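Local coordinates for tRNA (guanine-N(1)-)-methyltransferase (Aquifex aeolicus, PDB 1OY5), which probably methylates N1 of guanosine-37 in various tRNAs, with S-adenosyl-L-methionine as methyl donor, at residues Asn4-Phe8 and Gly34-Val38; Phe46-Val52 and Lys66-Glu72; Lys83-Thr89 and Lys107-Ile113. All blocks are in the same frame, centred on the assembly; numbering follows the deposited sequence.

Interaction 1: residues Asn4-Phe8 and Gly34-Val38; sequences NPLRF and GKVEV
Arg7 and Glu37 lie side by side and point the same way across two parallel strands. In both, CG is anti to the carbonyl carbon. Both chains then run on extended, which brings Arg7 NE to 2.8 Å from Glu37 OE1. This is a salt bridge, but its hydrogen bond is weak, with an angle of 118° at the hydrogen. The guanidinium and carboxylate planes are 83° apart, so the two groups do not pair flat. Glu37 OE1 has its stronger hydrogen bond with Tyr39 OH. On the other face of the sheet, Leu6 CB meets Val36 CG1 at 4.4 Å, and the Phe8 ring has CD2 near Val38 CG2. Helix 143-155 covers Leu6 and Phe8, and helix 25-33 packs on Val36 and Val38. The backbones bond as parallel strands do: Leu6 O accepts from Glu37 N at 3.0 Å, and Glu37 O from Phe8 N at 2.8 Å. Just before the strands, Pro5 packs on Gly34, which ends helix 25-33 in a Schellman motif. The chemistry implies two unlike faces: an apolar one packed under helices, and a partly exposed one where opposite charges pair between strand 6-12 and the edge strand 36-42.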
loop_
_atom_site.group_PDB
_atom_site.type_symbol
_atom_site.label_atom_id
_atom_site.label_comp_id
_atom_site.label_asym_id
_atom_site.label_seq_id
_atom_site.Cartn_x
_atom_site.Cartn_y
_atom_site.Cartn_z
ATOM N N ASN A 4 1.230 16.122 23.141
ATOM C CA ASN A 4 0.875 16.571 21.761
ATOM C C ASN A 4 1.917 16.057 20.725
ATOM O O ASN A 4 3.039 15.852 21.114
ATOM C CB ASN A 4 0.869 18.110 21.794
ATOM C CG ASN A 4 -0.031 18.669 22.909
ATOM O OD1 ASN A 4 -1.243 18.795 22.716
ATOM N ND2 ASN A 4 0.555 19.004 24.070
ATOM N N PRO A 5 1.640 15.664 19.502
ATOM C CA PRO A 5 0.779 15.125 18.451
ATOM C C PRO A 5 1.771 14.792 17.345
ATOM O O PRO A 5 2.340 15.768 16.777
ATOM C CB PRO A 5 -0.107 16.305 17.999
ATOM C CG PRO A 5 0.608 17.454 18.297
ATOM C CD PRO A 5 1.305 17.096 19.529
ATOM N N LEU A 6 2.042 13.513 17.070
ATOM C CA LEU A 6 2.947 13.164 15.949
ATOM C C LEU A 6 2.503 13.831 14.623
ATOM O O LEU A 6 1.374 13.699 14.193
ATOM C CB LEU A 6 3.051 11.654 15.769
ATOM C CG LEU A 6 3.701 11.109 14.497
ATOM C CD1 LEU A 6 5.035 11.615 14.319
ATOM C CD2 LEU A 6 3.797 9.612 14.556
ATOM N N ARG A 7 3.390 14.581 14.004
ATOM C CA ARG A 7 3.054 15.300 12.772
ATOM C C ARG A 7 3.717 14.714 11.497
ATOM O O ARG A 7 4.926 14.470 11.475
ATOM C CB ARG A 7 3.501 16.755 12.908
ATOM C CG ARG A 7 2.785 17.568 13.925
ATOM C CD ARG A 7 2.943 19.047 13.679
ATOM N NE ARG A 7 2.129 19.880 14.558
ATOM C CZ ARG A 7 2.335 20.039 15.865
ATOM N NH1 ARG A 7 3.307 19.385 16.489
ATOM N NH2 ARG A 7 1.541 20.840 16.574
ATOM N N PHE A 8 2.905 14.493 10.466
ATOM C CA PHE A 8 3.365 14.004 9.178
ATOM C C PHE A 8 3.313 15.099 8.159
ATOM O O PHE A 8 2.406 15.946 8.172
ATOM C CB PHE A 8 2.472 12.876 8.653
ATOM C CG PHE A 8 2.705 11.552 9.306
ATOM C CD1 PHE A 8 3.824 10.788 8.999
ATOM C CD2 PHE A 8 1.801 11.073 10.255
ATOM C CE1 PHE A 8 4.041 9.555 9.631
ATOM C CE2 PHE A 8 1.999 9.813 10.867
ATOM C CZ PHE A 8 3.122 9.064 10.553
ATOM N N GLY A 34 -6.265 14.203 18.432
ATOM C CA GLY A 34 -5.092 15.040 18.627
ATOM C C GLY A 34 -3.806 14.252 18.754
ATOM O O GLY A 34 -2.815 14.789 19.179
ATOM N N LYS A 35 -3.799 12.993 18.338
ATOM C CA LYS A 35 -2.608 12.158 18.444
ATOM C C LYS A 35 -1.800 12.285 17.199
ATOM O O LYS A 35 -0.625 11.986 17.179
ATOM C CB LYS A 35 -2.980 10.690 18.677
ATOM C CG LYS A 35 -3.896 10.490 19.879
ATOM C CD LYS A 35 -3.481 11.379 21.034
ATOM C CE LYS A 35 -4.265 11.118 22.332
ATOM N NZ LYS A 35 -3.409 11.515 23.509
ATOM N N VAL A 36 -2.419 12.685 16.112
ATOM C CA VAL A 36 -1.633 12.898 14.912
ATOM C C VAL A 36 -2.193 14.006 14.094
ATOM O O VAL A 36 -3.353 14.387 14.239
ATOM C CB VAL A 36 -1.567 11.681 14.040
ATOM C CG1 VAL A 36 -1.137 10.484 14.857
ATOM C CG2 VAL A 36 -2.912 11.428 13.451
ATOM N N GLU A 37 -1.312 14.526 13.258
ATOM C CA GLU A 37 -1.639 15.522 12.264
ATOM C C GLU A 37 -0.926 15.132 10.961
ATOM O O GLU A 37 0.199 14.664 10.948
ATOM C CB GLU A 37 -1.202 16.902 12.711
ATOM C CG GLU A 37 -2.050 17.506 13.817
ATOM C CD GLU A 37 -1.449 18.804 14.311
ATOM O OE1 GLU A 37 -0.447 19.273 13.718
ATOM O OE2 GLU A 37 -1.912 19.320 15.344
ATOM N N VAL A 38 -1.628 15.344 9.862
ATOM C CA VAL A 38 -1.201 14.962 8.540
ATOM C C VAL A 38 -1.293 16.176 7.677
ATOM O O VAL A 38 -2.370 16.631 7.376
ATOM C CB VAL A 38 -2.160 13.880 7.942
ATOM C CG1 VAL A 38 -1.838 13.615 6.486
ATOM C CG2 VAL A 38 -2.062 12.629 8.714
#

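Interaction 2: residues Phe46-Val52 and Lys66-Glu72; sequences FAPKGQV and KPEPIYE
Val52 O accepts a nearly straight hydrogen bond from Lys66 N, 2.8 Å long and in the carbonyl plane. The aliphatic part of Lys66 runs past the same carbonyl, with CB and CG each close to it. Its chain bends at chi3 (62°) and chi4, and this turns NZ back to Glu68 OE1 at 2.9 Å. NZ comes to OE1 from above the carboxylate plane, as a salt bridge. Lys66 CD also lies 3.4 Å from Gln51 O. With an alanine in place of Lys66, Glu68 would probably lose this positive partner, and a gap would be likely to open beside Gln51 and Val52. The segment 46-52 is an irregular loop that wraps the first turn of helix 67-81, and Lys49 is the centre of an inverse gamma turn in it. Pro69 sits in the bend of this loop: its CG touches Ala47 CB at 4.1 Å and is as close to Pro48 CD. The two proline rings cross at about a right angle. Pro48 CG also reaches Glu68 CB at 3.7 Å. At the start of the loop, Phe46 O receives a CA-H...O contact from Pro69 CA. The Phe46 ring lies obliquely against the backbone carbonyl of Glu72 and stacks edge-to-face with Tyr76. Pro185 of the second subunit packs on Lys66 and Glu68.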
loop_
_atom_site.group_PDB
_atom_site.type_symbol
_atom_site.label_atom_id
_atom_site.label_comp_id
_atom_site.label_asym_id
_atom_site.label_seq_id
_atom_site.Cartn_x
_atom_site.Cartn_y
_atom_site.Cartn_z
ATOM N N PHE A 46 5.430 24.624 -4.454
ATOM C CA PHE A 46 6.805 24.928 -4.081
ATOM C C PHE A 46 7.745 24.874 -5.224
ATOM O O PHE A 46 8.923 24.921 -4.996
ATOM C CB PHE A 46 7.312 23.970 -3.018
ATOM C CG PHE A 46 6.745 24.228 -1.678
ATOM C CD1 PHE A 46 7.381 25.083 -0.810
ATOM C CD2 PHE A 46 5.558 23.628 -1.291
ATOM C CE1 PHE A 46 6.856 25.365 0.444
ATOM C CE2 PHE A 46 5.004 23.891 -0.025
ATOM C CZ PHE A 46 5.681 24.789 0.844
ATOM N N ALA A 47 7.238 24.750 -6.442
ATOM C CA ALA A 47 8.087 24.709 -7.600
ATOM C C ALA A 47 8.475 26.173 -7.957
ATOM O O ALA A 47 7.643 26.973 -8.417
ATOM C CB ALA A 47 7.357 24.018 -8.734
ATOM N N PRO A 48 9.734 26.510 -7.746
ATOM C CA PRO A 48 10.255 27.823 -8.109
ATOM C C PRO A 48 9.768 28.292 -9.500
ATOM O O PRO A 48 8.782 29.018 -9.576
ATOM C CB PRO A 48 11.782 27.602 -8.055
ATOM C CG PRO A 48 11.979 26.554 -7.053
ATOM C CD PRO A 48 10.789 25.654 -7.167
ATOM N N LYS A 49 10.452 27.910 -10.570
ATOM C CA LYS A 49 10.010 28.226 -11.926
ATOM C C LYS A 49 8.810 27.352 -12.371
ATOM O O LYS A 49 8.810 26.805 -13.439
ATOM C CB LYS A 49 11.189 28.050 -12.906
ATOM C CG LYS A 49 12.565 28.244 -12.331
ATOM C CD LYS A 49 13.613 27.950 -13.389
ATOM C CE LYS A 49 14.676 27.020 -12.879
ATOM N NZ LYS A 49 15.916 27.117 -13.708
ATOM N N GLY A 50 7.763 27.275 -11.557
ATOM C CA GLY A 50 6.633 26.333 -11.717
ATOM C C GLY A 50 6.780 24.894 -12.249
ATOM O O GLY A 50 5.804 24.263 -12.600
ATOM N N GLN A 51 7.978 24.332 -12.269
ATOM C CA GLN A 51 8.224 23.035 -12.889
ATOM C C GLN A 51 8.516 21.909 -11.886
ATOM O O GLN A 51 9.550 21.935 -11.303
ATOM C CB GLN A 51 9.474 23.257 -13.707
ATOM C CG GLN A 51 9.603 22.549 -14.997
ATOM C CD GLN A 51 10.870 23.014 -15.702
ATOM O OE1 GLN A 51 11.903 23.272 -15.040
ATOM N NE2 GLN A 51 10.797 23.167 -17.031
ATOM N N VAL A 52 7.675 20.902 -11.683
ATOM C CA VAL A 52 8.063 19.879 -10.690
ATOM C C VAL A 52 8.922 18.720 -11.244
ATOM O O VAL A 52 9.794 18.212 -10.541
ATOM C CB VAL A 52 6.896 19.271 -9.886
ATOM C CG1 VAL A 52 6.038 20.341 -9.272
ATOM C CG2 VAL A 52 6.118 18.367 -10.739
ATOM N N LYS A 66 12.212 16.868 -9.896
ATOM C CA LYS A 66 13.313 17.813 -9.708
ATOM C C LYS A 66 13.662 18.061 -8.255
ATOM O O LYS A 66 12.823 17.871 -7.362
ATOM C CB LYS A 66 12.961 19.148 -10.356
ATOM C CG LYS A 66 12.667 19.058 -11.868
ATOM C CD LYS A 66 12.331 20.419 -12.417
ATOM C CE LYS A 66 13.523 21.363 -12.254
ATOM N NZ LYS A 66 13.001 22.645 -11.730
ATOM N N PRO A 67 14.894 18.490 -8.009
ATOM C CA PRO A 67 15.353 18.799 -6.642
ATOM C C PRO A 67 14.783 20.062 -6.008
ATOM O O PRO A 67 14.454 20.075 -4.810
ATOM C CB PRO A 67 16.863 18.966 -6.811
ATOM C CG PRO A 67 17.172 18.398 -8.167
ATOM C CD PRO A 67 15.973 18.607 -9.002
ATOM N N GLU A 68 14.672 21.132 -6.783
ATOM C CA GLU A 68 14.320 22.422 -6.183
ATOM C C GLU A 68 13.084 22.376 -5.310
ATOM O O GLU A 68 13.121 22.785 -4.180
ATOM C CB GLU A 68 14.137 23.500 -7.248
ATOM C CG GLU A 68 15.373 23.698 -8.099
ATOM C CD GLU A 68 15.330 22.920 -9.393
ATOM O OE1 GLU A 68 15.404 23.540 -10.458
ATOM O OE2 GLU A 68 15.204 21.695 -9.326
ATOM N N PRO A 69 11.974 21.908 -5.870
ATOM C CA PRO A 69 10.682 21.962 -5.179
ATOM C C PRO A 69 10.670 21.133 -3.912
ATOM O O PRO A 69 10.101 21.545 -2.892
ATOM C CB PRO A 69 9.700 21.431 -6.227
ATOM C CG PRO A 69 10.401 21.563 -7.495
ATOM C CD PRO A 69 11.852 21.354 -7.227
ATOM N N ILE A 70 11.294 19.968 -3.965
ATOM C CA ILE A 70 11.424 19.147 -2.762
ATOM C C ILE A 70 12.309 19.830 -1.710
ATOM O O ILE A 70 12.020 19.775 -0.528
ATOM C CB ILE A 70 11.947 17.762 -3.123
ATOM C CG1 ILE A 70 10.885 16.997 -3.915
ATOM C CG2 ILE A 70 12.368 16.983 -1.860
ATOM C CD1 ILE A 70 11.411 15.714 -4.443
ATOM N N TYR A 71 13.392 20.467 -2.128
ATOM C CA TYR A 71 14.280 21.150 -1.167
ATOM C C TYR A 71 13.568 22.364 -0.548
ATOM O O TYR A 71 13.644 22.623 0.650
ATOM C CB TYR A 71 15.594 21.566 -1.829
ATOM C CG TYR A 71 16.703 20.587 -1.584
ATOM C CD1 TYR A 71 17.377 20.560 -0.366
ATOM C CD2 TYR A 71 17.081 19.678 -2.557
ATOM C CE1 TYR A 71 18.403 19.661 -0.131
ATOM C CE2 TYR A 71 18.105 18.773 -2.331
ATOM C CZ TYR A 71 18.763 18.780 -1.112
ATOM O OH TYR A 71 19.765 17.887 -0.894
ATOM N N GLU A 72 12.873 23.097 -1.395
ATOM C CA GLU A 72 12.039 24.208 -0.963
ATOM C C GLU A 72 10.970 23.705 0.051
ATOM O O GLU A 72 10.773 24.275 1.106
ATOM C CB GLU A 72 11.349 24.791 -2.199
ATOM C CG GLU A 72 11.413 26.288 -2.363
ATOM C CD GLU A 72 12.807 26.827 -2.287
ATOM O OE1 GLU A 72 13.502 26.802 -3.320
ATOM O OE2 GLU A 72 13.200 27.284 -1.182
#

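Interaction 3: residues Lys83-Thr89 and Lys107-Ile113; sequences KPFVLIT and KERIMII
Pro84 and Met111 lie side by side, with CB to CB at 3.7 Å. Phe85 begins the parallel pairing: its N donates to Arg109 O, and its O accepts from Met111 N. Its ring carries Lys107 over one face. The CE of Lys107 makes a CH-pi contact, and NZ stands 3.8 Å from the centroid of the Phe85 ring, 11° off the normal, as a cation-pi pair. The bend of Lys107 at chi4 (81°) sets NZ above the ring. Val86 turns to the other face, where its CG1 meets Ile113 CD1 at 3.7 Å. Leu87 N and O bond to Met111 O and Ile113 N, both at 2.7 Å. The Leu87 and Ile112 side chains lie side by side, CD2 near CG1. Ile88 crosses Ile113, with CG1 to CB at 4.1 Å. Thr89 N bonds to Ile113 O, its CG2 touches Ile112 CG2, and its OG1 bonds to Gly142 O. Thr89 lies close to Gly115, a probable S-adenosyl-L-methionine site. The two strands are part of the parallel sheet of the SPOUT methyltransferase fold, in a beta-alpha-beta unit whose crossover is helix 98-105. Helix 67-81 packs on the face of Val86, Met111 and Ile113, and also touches Pro84. Helix 143-155 lies against Ile112 on the opposite face, and also touches Thr89. Strand 6-12 borders strand 109-114, and strand 130-131 borders strand 85-89.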
loop_
_atom_site.group_PDB
_atom_site.type_symbol
_atom_site.label_atom_id
_atom_site.label_comp_id
_atom_site.label_asym_id
_atom_site.label_seq_id
_atom_site.Cartn_x
_atom_site.Cartn_y
_atom_site.Cartn_z
ATOM N N LYS A 83 12.644 20.411 12.099
ATOM C CA LYS A 83 13.333 19.523 11.206
ATOM C C LYS A 83 12.701 18.188 11.278
ATOM O O LYS A 83 12.505 17.694 12.344
ATOM C CB LYS A 83 14.764 19.384 11.669
ATOM C CG LYS A 83 15.658 18.616 10.779
ATOM C CD LYS A 83 17.018 18.620 11.432
ATOM C CE LYS A 83 18.060 17.998 10.585
ATOM N NZ LYS A 83 18.213 16.616 11.048
ATOM N N PRO A 84 12.330 17.633 10.137
ATOM C CA PRO A 84 11.726 16.318 10.084
ATOM C C PRO A 84 12.659 15.165 9.808
ATOM O O PRO A 84 13.650 15.297 9.076
ATOM C CB PRO A 84 10.794 16.472 8.902
ATOM C CG PRO A 84 11.560 17.261 8.008
ATOM C CD PRO A 84 12.327 18.267 8.809
ATOM N N PHE A 85 12.302 14.013 10.358
ATOM C CA PHE A 85 12.977 12.787 10.016
ATOM C C PHE A 85 12.488 12.504 8.600
ATOM O O PHE A 85 11.287 12.403 8.391
ATOM C CB PHE A 85 12.536 11.694 10.980
ATOM C CG PHE A 85 13.105 10.375 10.682
ATOM C CD1 PHE A 85 12.383 9.465 9.944
ATOM C CD2 PHE A 85 14.370 10.039 11.118
ATOM C CE1 PHE A 85 12.905 8.225 9.671
ATOM C CE2 PHE A 85 14.911 8.785 10.868
ATOM C CZ PHE A 85 14.186 7.876 10.163
ATOM N N VAL A 86 13.373 12.419 7.622
ATOM C CA VAL A 86 12.907 12.331 6.254
ATOM C C VAL A 86 12.868 10.930 5.687
ATOM O O VAL A 86 13.885 10.230 5.620
ATOM C CB VAL A 86 13.727 13.261 5.305
ATOM C CG1 VAL A 86 13.200 13.175 3.854
ATOM C CG2 VAL A 86 13.684 14.691 5.805
ATOM N N LEU A 87 11.679 10.564 5.217
ATOM C CA LEU A 87 11.432 9.251 4.646
ATOM C C LEU A 87 10.976 9.415 3.191
ATOM O O LEU A 87 10.230 10.342 2.852
ATOM C CB LEU A 87 10.372 8.592 5.492
ATOM C CG LEU A 87 9.798 7.230 5.200
ATOM C CD1 LEU A 87 10.899 6.180 5.158
ATOM C CD2 LEU A 87 8.817 6.942 6.308
ATOM N N ILE A 88 11.487 8.544 2.318
ATOM C CA ILE A 88 11.183 8.561 0.892
ATOM C C ILE A 88 10.678 7.211 0.505
ATOM O O ILE A 88 11.259 6.204 0.876
ATOM C CB ILE A 88 12.446 8.954 0.058
ATOM C CG1 ILE A 88 12.120 9.140 -1.420
ATOM C CG2 ILE A 88 13.540 7.921 0.179
ATOM C CD1 ILE A 88 13.086 10.114 -2.151
ATOM N N THR A 89 9.550 7.199 -0.192
ATOM C CA THR A 89 8.970 6.009 -0.779
ATOM C C THR A 89 9.067 6.222 -2.269
ATOM O O THR A 89 8.445 7.159 -2.814
ATOM C CB THR A 89 7.490 5.914 -0.473
ATOM O OG1 THR A 89 6.835 7.081 -0.998
ATOM C CG2 THR A 89 7.194 5.965 1.017
ATOM N N LYS A 107 8.616 8.935 16.885
ATOM C CA LYS A 107 9.060 10.232 16.377
ATOM C C LYS A 107 8.044 11.354 16.572
ATOM O O LYS A 107 6.947 11.129 17.057
ATOM C CB LYS A 107 9.476 10.106 14.932
ATOM C CG LYS A 107 10.620 9.175 14.850
ATOM C CD LYS A 107 11.327 9.285 13.569
ATOM C CE LYS A 107 12.715 8.655 13.696
ATOM N NZ LYS A 107 12.531 7.240 13.556
ATOM N N GLU A 108 8.471 12.563 16.260
ATOM C CA GLU A 108 7.664 13.758 16.457
ATOM C C GLU A 108 7.316 14.394 15.134
ATOM O O GLU A 108 6.228 14.933 14.980
ATOM C CB GLU A 108 8.418 14.805 17.315
ATOM C CG GLU A 108 8.458 14.496 18.813
ATOM C CD GLU A 108 9.325 15.453 19.611
ATOM O OE1 GLU A 108 9.009 15.703 20.780
ATOM O OE2 GLU A 108 10.343 15.960 19.106
ATOM N N ARG A 109 8.261 14.338 14.192
ATOM C CA ARG A 109 8.084 14.906 12.871
ATOM C C ARG A 109 8.610 14.017 11.763
ATOM O O ARG A 109 9.768 13.679 11.693
ATOM C CB ARG A 109 8.791 16.265 12.798
ATOM C CG ARG A 109 7.991 17.388 13.313
ATOM C CD ARG A 109 8.850 18.517 13.812
ATOM N NE ARG A 109 9.304 18.223 15.162
ATOM C CZ ARG A 109 10.559 18.056 15.497
ATOM N NH1 ARG A 109 11.501 18.181 14.576
ATOM N NH2 ARG A 109 10.860 17.751 16.747
ATOM N N ILE A 110 7.737 13.681 10.847
ATOM C CA ILE A 110 8.107 12.831 9.733
ATOM C C ILE A 110 7.646 13.491 8.459
ATOM O O ILE A 110 6.534 13.979 8.363
ATOM C CB ILE A 110 7.484 11.458 9.897
ATOM C CG1 ILE A 110 7.961 10.838 11.190
ATOM C CG2 ILE A 110 7.869 10.584 8.777
ATOM C CD1 ILE A 110 7.340 9.556 11.518
ATOM N N MET A 111 8.553 13.551 7.501
ATOM C CA MET A 111 8.266 14.067 6.195
ATOM C C MET A 111 8.470 12.886 5.281
ATOM O O MET A 111 9.497 12.204 5.376
ATOM C CB MET A 111 9.227 15.194 5.842
ATOM C CG MET A 111 9.313 15.500 4.351
ATOM S SD MET A 111 10.362 16.876 3.932
ATOM C CE MET A 111 9.398 18.066 4.255
ATOM N N ILE A 112 7.502 12.630 4.417
ATOM C CA ILE A 112 7.564 11.532 3.474
ATOM C C ILE A 112 7.524 12.110 2.081
ATOM O O ILE A 112 6.573 12.762 1.706
ATOM C CB ILE A 112 6.378 10.607 3.657
ATOM C CG1 ILE A 112 6.342 10.043 5.064
ATOM C CG2 ILE A 112 6.447 9.482 2.661
ATOM C CD1 ILE A 112 5.039 9.313 5.347
ATOM N N ILE A 113 8.576 11.871 1.319
ATOM C CA ILE A 113 8.683 12.375 -0.033
ATOM C C ILE A 113 8.122 11.288 -0.932
ATOM O O ILE A 113 8.708 10.221 -0.987
ATOM C CB ILE A 113 10.161 12.630 -0.394
ATOM C CG1 ILE A 113 10.777 13.659 0.552
ATOM C CG2 ILE A 113 10.278 13.161 -1.809
ATOM C CD1 ILE A 113 12.209 13.894 0.360
#

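In the fold
From the N terminus, interaction 1 closes first: strand 6-12 leads through helices 15-21 and 25-33 to strand 36-42 at the sheet edge. Interaction 2 closes next, around the short hairpin of strands 53-54 and 64-65, where loop 46-52 meets the start of helix 67-81. Interaction 3 closes last, across helix 98-105. The three follow in series; none nests or crosses. Interactions 1 and 3 share the parallel sheet, since strands 6-12 and 109-114 are neighbours, with Arg7 probably bonded through its backbone to Glu108 and Ile110. Interaction 2 meets interaction 3 where Ile70 packs on Ile113. Interactions 1 and 2 do not touch.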